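Local structure of galactose mutarotase-like protein (Clostridium acetobutylicum, 3OS7) at residues V275-S280 and G332-Y337; V287-M292 and C299-T304. The protein probably binds carbohydrate and, as a member of the aldose 1-epimerase family, may interconvert the anomers of a sugar. All coordinates share one frame; numbering follows the deposited sequence.

Interaction 1 (V275-S280 and G332-Y337); sequences VVYEMS and GVCKLY
Val276 and Tyr337 form one hydrogen-bonded pair and Glu278 and Lys335 the next, where strands 275-279 and 332-337 run antiparallel, their axes 4.6 Å apart at the closest and 168° between their directions. Each of these pairs is joined by two N-H...O bonds, one in each direction; in the first, Val276 N reaches Tyr337 O at 2.8 Å, almost straight. Tyr277 with Leu336 and Met279 with Cys334 are the non-hydrogen-bonded pairs between and beyond. Past the strand end, Ser280 N still donates to Val333 O, while Ser280 OG accepts the N-H of Val333, N to OG 3.1 Å; the same hydroxyl also bonds to Glu282. A short polar side chain suits this place, where it takes over as acceptor for a backbone N-H.

On the face bearing Val276, Glu278 and Tyr337, the Tyr337 ring reaches across to the neighbouring strand, its CG standing between its own backbone N and carbonyl carbon (chi1 48°). Val276 CB lies over one ring face, 3.8 Å from the centroid, in a CH-pi contact, and CG1 touches CZ near the phenol end. The beta-branched valine thus offers a compact apolar support, and Phe261 of strand 259-261 touches both Val276 and Glu278. The phenol then donates from Tyr337 OH to Glu278 OE1 at 2.8 Å, approaching from above the carboxylate plane.

This pairing belongs to the antiparallel beta-sandwich, often called a supersandwich, of the galactose mutarotase family: strand 329-340 is bordered by 163-172 as well as 273-279, and the latter by 263-268.

On the face of Tyr277 the contact is mainly apolar packing. Leu336 CD2 presses obliquely on the Tyr277 ring, 3.4 Å from CD1, and Cys334 CB approaches CE1, its sulfur set obliquely to the ring. Selenomethionine Met279 lays CG 4.0 Å from Cys334 SG. These groups fit a buried face, where Tyr277 OH is hydrogen-bonded to Ser186 OG.

Interaction 2 (V287-M292 and C299-T304); sequences VIWNDM and CIEPQT
The beta hairpin made by strands 285-289 and 297-303 brings Val287 against Glu301 and Trp289 against Cys299, each an antiparallel hydrogen-bonded pair, with Ile288 and Ile300 as the non-hydrogen-bonded pair between. Glu301 N donates to Val287 O at 2.8 Å, and Cys299 N to Trp289 O at the same length; the return bonds, from Val287 N and Trp289 N, are slightly longer.

Val287, Trp289, Cys299 and Glu301 share one face. With CG anti to the carbonyl carbon (chi1 -47°) and the rest of the chain extended, Glu301 runs across Val287, placing OE1 3.8 Å from Val287 CG1, while OE2 comes 3.7 Å from Trp289 CB. The valine packs its CG1 against CD as well as OE1 of this buried acid, and its CG2 meets OE1 of Gln303, whose NE2 is hydrogen-bonded to Ser305 O. Small enough to fit beside the indole, Cys299 makes an edge-on sulfur-aromatic contact with the six-membered ring of Trp289, SG 3.8 Å from CE3. Asp291 N sits over one face of the indole. Beyond the pair, His185 of strand 178-189 touches both Cys299 and Glu301.

A bound L-tartaric acid, probably from the crystallisation liquor, lies about 3 Å from the Trp289 side chain. Trp289 beside this ligand, with Glu301 on the same face of the hairpin and His185 against it, is consistent with the sugar-binding pocket of an aldose 1-epimerase.

In the fold
The centres of interactions 1 and 2 are 14 Å apart, and in the chain the hairpin 287-292/299-304 is nested inside the loop closed by 275-280 and 332-337. They meet through the face of interaction 1 that carries Tyr277 and Met279. There Tyr277 OH packs 3.3 Å from Pro302 CG, and Tyr277 CE2 lies 3.4 Å from Ile300 O; Met279 SE rests 3.8 Å from Pro302 CB. Strand 297-303 thus turns Ile300 and Pro302 to this packing layer and its other face, with Cys299 and Glu301, toward what is probably the sugar site, where a tartaric acid, probably from the crystallisation liquor, lies near Trp289 and may mark the pocket.

Interaction 1 (V275-S280 and G332-Y337)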
loop_
_atom_site.group_PDB
_atom_site.type_symbol
_atom_site.label_atom_id
_atom_site.label_comp_id
_atom_site.label_asym_id
_atom_site.label_seq_id
_atom_site.Cartn_x
_atom_site.Cartn_y
_atom_site.Cartn_z
ATOM N N VAL A 275 11.764 11.324 1.999
ATOM C CA VAL A 275 11.357 9.936 1.776
ATOM C C VAL A 275 10.503 9.905 0.519
ATOM O O VAL A 275 9.591 10.709 0.370
ATOM C CB VAL A 275 10.569 9.351 2.966
ATOM C CG1 VAL A 275 9.912 8.025 2.574
ATOM C CG2 VAL A 275 11.523 9.165 4.190
ATOM N N VAL A 276 10.860 9.035 -0.415
ATOM C CA VAL A 276 10.176 8.975 -1.709
ATOM C C VAL A 276 9.439 7.648 -1.877
ATOM O O VAL A 276 10.012 6.570 -1.645
ATOM C CB VAL A 276 11.170 9.147 -2.884
ATOM C CG1 VAL A 276 10.420 9.119 -4.217
ATOM C CG2 VAL A 276 11.989 10.442 -2.752
ATOM N N TYR A 277 8.188 7.735 -2.310
ATOM C CA TYR A 277 7.332 6.587 -2.579
ATOM C C TYR A 277 6.883 6.698 -4.034
ATOM O O TYR A 277 5.899 7.367 -4.357
ATOM C CB TYR A 277 6.130 6.620 -1.630
ATOM C CG TYR A 277 5.200 5.419 -1.602
ATOM C CD1 TYR A 277 5.565 4.174 -2.098
ATOM C CD2 TYR A 277 3.926 5.533 -1.008
ATOM C CE1 TYR A 277 4.703 3.083 -1.979
ATOM C CE2 TYR A 277 3.076 4.455 -0.926
ATOM C CZ TYR A 277 3.454 3.244 -1.414
ATOM O OH TYR A 277 2.597 2.152 -1.296
ATOM N N GLU A 278 7.640 6.062 -4.916
ATOM C CA GLU A 278 7.395 6.106 -6.358
ATOM C C GLU A 278 6.484 4.947 -6.766
ATOM O O GLU A 278 6.670 3.808 -6.354
ATOM C CB GLU A 278 8.733 6.054 -7.102
ATOM C CG GLU A 278 8.646 6.247 -8.589
ATOM C CD GLU A 278 10.017 6.490 -9.266
ATOM O OE1 GLU A 278 11.088 6.456 -8.607
ATOM O OE2 GLU A 278 9.987 6.741 -10.491
HETATM N N MSE A 279 5.496 5.255 -7.577
HETATM C CA MSE A 279 4.477 4.293 -7.968
HETATM C C MSE A 279 4.426 4.183 -9.479
HETATM O O MSE A 279 4.452 5.198 -10.177
HETATM C CB MSE A 279 3.112 4.763 -7.479
HETATM C CG MSE A 279 3.046 5.078 -6.043
HETATM SE SE MSE A 279 1.555 6.233 -5.580
HETATM C CE MSE A 279 2.205 6.583 -3.829
ATOM N N SER A 280 4.293 2.960 -9.972
ATOM C CA SER A 280 4.141 2.734 -11.421
ATOM C C SER A 280 2.764 3.198 -11.902
ATOM O O SER A 280 1.829 3.411 -11.100
ATOM C CB SER A 280 4.372 1.263 -11.773
ATOM O OG SER A 280 3.302 0.438 -11.325
ATOM N N GLY A 332 2.286 -4.548 -10.610
ATOM C CA GLY A 332 2.600 -3.145 -10.407
ATOM C C GLY A 332 3.863 -3.040 -9.589
ATOM O O GLY A 332 4.181 -3.960 -8.821
ATOM N N VAL A 333 4.585 -1.933 -9.748
ATOM C CA VAL A 333 5.825 -1.713 -9.028
ATOM C C VAL A 333 5.810 -0.399 -8.258
ATOM O O VAL A 333 5.426 0.646 -8.809
ATOM C CB VAL A 333 6.995 -1.655 -10.009
ATOM C CG1 VAL A 333 8.305 -1.422 -9.300
ATOM C CG2 VAL A 333 7.034 -2.918 -10.863
ATOM N N CYS A 334 6.275 -0.437 -7.010
ATOM C CA CYS A 334 6.537 0.777 -6.222
ATOM C C CYS A 334 7.951 0.725 -5.694
ATOM O O CYS A 334 8.548 -0.369 -5.607
ATOM C CB CYS A 334 5.578 0.909 -5.060
ATOM S SG CYS A 334 3.859 1.148 -5.542
ATOM N N LYS A 335 8.517 1.893 -5.420
ATOM C CA LYS A 335 9.845 2.001 -4.868
ATOM C C LYS A 335 9.817 2.928 -3.673
ATOM O O LYS A 335 9.120 3.923 -3.680
ATOM C CB LYS A 335 10.822 2.528 -5.924
ATOM C CG LYS A 335 11.025 1.586 -7.073
ATOM C CD LYS A 335 11.920 2.197 -8.143
ATOM C CE LYS A 335 12.026 1.279 -9.354
ATOM N NZ LYS A 335 12.921 1.843 -10.410
ATOM N N LEU A 336 10.572 2.581 -2.640
ATOM C CA LEU A 336 10.703 3.433 -1.469
ATOM C C LEU A 336 12.204 3.669 -1.251
ATOM O O LEU A 336 12.978 2.724 -1.196
ATOM C CB LEU A 336 10.121 2.725 -0.248
ATOM C CG LEU A 336 8.623 2.725 -0.099
ATOM C CD1 LEU A 336 8.229 1.768 1.063
ATOM C CD2 LEU A 336 8.127 4.137 0.191
ATOM N N TYR A 337 12.591 4.927 -1.111
ATOM C CA TYR A 337 13.993 5.290 -0.910
ATOM C C TYR A 337 14.110 6.630 -0.217
ATOM O O TYR A 337 13.134 7.379 -0.102
ATOM C CB TYR A 337 14.773 5.326 -2.240
ATOM C CG TYR A 337 14.138 6.074 -3.401
ATOM C CD1 TYR A 337 13.207 5.451 -4.212
ATOM C CD2 TYR A 337 14.539 7.384 -3.737
ATOM C CE1 TYR A 337 12.636 6.114 -5.293
ATOM C CE2 TYR A 337 13.993 8.037 -4.815
ATOM C CZ TYR A 337 13.028 7.404 -5.590
ATOM O OH TYR A 337 12.448 8.013 -6.688
#

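Interaction 2 (V287-M292 and C299-T304)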
loop_
_atom_site.group_PDB
_atom_site.type_symbol
_atom_site.label_atom_id
_atom_site.label_comp_id
_atom_site.label_asym_id
_atom_site.label_seq_id
_atom_site.Cartn_x
_atom_site.Cartn_y
_atom_site.Cartn_z
ATOM N N VAL A 287 -5.464 7.264 -1.806
ATOM C CA VAL A 287 -6.137 7.764 -0.615
ATOM C C VAL A 287 -5.044 8.201 0.342
ATOM O O VAL A 287 -4.049 7.508 0.523
ATOM C CB VAL A 287 -7.057 6.719 0.035
ATOM C CG1 VAL A 287 -7.483 7.163 1.457
ATOM C CG2 VAL A 287 -8.252 6.441 -0.879
ATOM N N ILE A 288 -5.192 9.402 0.896
ATOM C CA ILE A 288 -4.330 9.845 1.968
ATOM C C ILE A 288 -5.227 9.945 3.203
ATOM O O ILE A 288 -6.299 10.547 3.159
ATOM C CB ILE A 288 -3.577 11.162 1.682
ATOM C CG1 ILE A 288 -2.762 11.575 2.923
ATOM C CG2 ILE A 288 -4.521 12.301 1.171
ATOM C CD1 ILE A 288 -1.780 12.672 2.706
ATOM N N TRP A 289 -4.782 9.339 4.292
ATOM C CA TRP A 289 -5.529 9.293 5.535
ATOM C C TRP A 289 -4.516 9.347 6.670
ATOM O O TRP A 289 -3.642 8.489 6.736
ATOM C CB TRP A 289 -6.342 8.009 5.612
ATOM C CG TRP A 289 -6.990 7.751 6.947
ATOM C CD1 TRP A 289 -8.091 8.368 7.460
ATOM C CD2 TRP A 289 -6.587 6.766 7.926
ATOM N NE1 TRP A 289 -8.396 7.836 8.703
ATOM C CE2 TRP A 289 -7.489 6.851 9.001
ATOM C CE3 TRP A 289 -5.529 5.838 8.002
ATOM C CZ2 TRP A 289 -7.378 6.036 10.138
ATOM C CZ3 TRP A 289 -5.423 5.038 9.128
ATOM C CH2 TRP A 289 -6.336 5.150 10.179
ATOM N N ASN A 290 -4.617 10.349 7.536
ATOM C CA ASN A 290 -3.606 10.516 8.586
ATOM C C ASN A 290 -4.098 10.173 10.007
ATOM O O ASN A 290 -3.444 10.566 10.954
ATOM C CB ASN A 290 -3.029 11.927 8.565
ATOM C CG ASN A 290 -4.058 12.992 8.941
ATOM O OD1 ASN A 290 -5.239 12.682 9.132
ATOM N ND2 ASN A 290 -3.613 14.257 9.033
ATOM N N ASP A 291 -5.238 9.475 10.124
ATOM C CA ASP A 291 -5.766 9.026 11.407
ATOM C C ASP A 291 -5.831 10.187 12.416
ATOM O O ASP A 291 -5.312 10.074 13.509
ATOM C CB ASP A 291 -4.905 7.875 11.949
ATOM C CG ASP A 291 -5.615 7.049 13.038
ATOM O OD1 ASP A 291 -6.752 7.399 13.426
ATOM O OD2 ASP A 291 -5.027 6.040 13.508
HETATM N N MSE A 292 -6.444 11.297 11.987
HETATM C CA MSE A 292 -6.600 12.545 12.747
HETATM C C MSE A 292 -5.351 13.436 12.802
HETATM O O MSE A 292 -5.463 14.590 13.181
HETATM C CB MSE A 292 -7.131 12.299 14.170
HETATM C CG MSE A 292 -8.386 11.470 14.269
HETATM SE SE MSE A 292 -9.837 12.110 13.129
HETATM C CE MSE A 292 -10.423 13.662 14.178
ATOM N N CYS A 299 -1.025 7.446 6.430
ATOM C CA CYS A 299 -1.164 6.480 5.354
ATOM C C CYS A 299 -1.300 7.124 3.976
ATOM O O CYS A 299 -2.107 8.038 3.751
ATOM C CB CYS A 299 -2.330 5.562 5.591
ATOM S SG CYS A 299 -2.053 4.504 7.078
ATOM N N ILE A 300 -0.520 6.591 3.051
ATOM C CA ILE A 300 -0.492 7.056 1.661
ATOM C C ILE A 300 -0.730 5.810 0.824
ATOM O O ILE A 300 0.127 4.921 0.768
ATOM C CB ILE A 300 0.852 7.741 1.328
ATOM C CG1 ILE A 300 1.062 8.973 2.208
ATOM C CG2 ILE A 300 0.870 8.151 -0.169
ATOM C CD1 ILE A 300 2.479 9.639 2.032
ATOM N N GLU A 301 -1.915 5.738 0.215
ATOM C CA GLU A 301 -2.534 4.484 -0.184
ATOM C C GLU A 301 -2.797 4.427 -1.702
ATOM O O GLU A 301 -3.852 4.816 -2.154
ATOM C CB GLU A 301 -3.833 4.291 0.590
ATOM C CG GLU A 301 -3.723 4.546 2.129
ATOM C CD GLU A 301 -5.075 4.391 2.855
ATOM O OE1 GLU A 301 -5.987 3.772 2.290
ATOM O OE2 GLU A 301 -5.235 4.902 3.978
ATOM N N PRO A 302 -1.835 3.903 -2.463
ATOM C CA PRO A 302 -2.033 3.762 -3.894
ATOM C C PRO A 302 -3.062 2.697 -4.209
ATOM O O PRO A 302 -3.166 1.711 -3.474
ATOM C CB PRO A 302 -0.663 3.360 -4.402
ATOM C CG PRO A 302 0.006 2.723 -3.273
ATOM C CD PRO A 302 -0.499 3.413 -2.043
ATOM N N GLN A 303 -3.796 2.904 -5.301
ATOM C CA GLN A 303 -4.834 1.969 -5.752
ATOM C C GLN A 303 -4.861 1.906 -7.262
ATOM O O GLN A 303 -4.634 2.912 -7.920
ATOM C CB GLN A 303 -6.246 2.403 -5.264
ATOM C CG GLN A 303 -6.352 2.761 -3.818
ATOM C CD GLN A 303 -7.768 3.035 -3.313
ATOM O OE1 GLN A 303 -7.996 3.036 -2.110
ATOM N NE2 GLN A 303 -8.716 3.249 -4.213
ATOM N N THR A 304 -5.166 0.729 -7.811
ATOM C CA THR A 304 -5.346 0.590 -9.260
ATOM C C THR A 304 -6.612 1.242 -9.791
ATOM O O THR A 304 -6.730 1.523 -10.980
ATOM C CB THR A 304 -5.358 -0.896 -9.676
ATOM O OG1 THR A 304 -6.418 -1.587 -8.974
ATOM C CG2 THR A 304 -4.014 -1.522 -9.356
#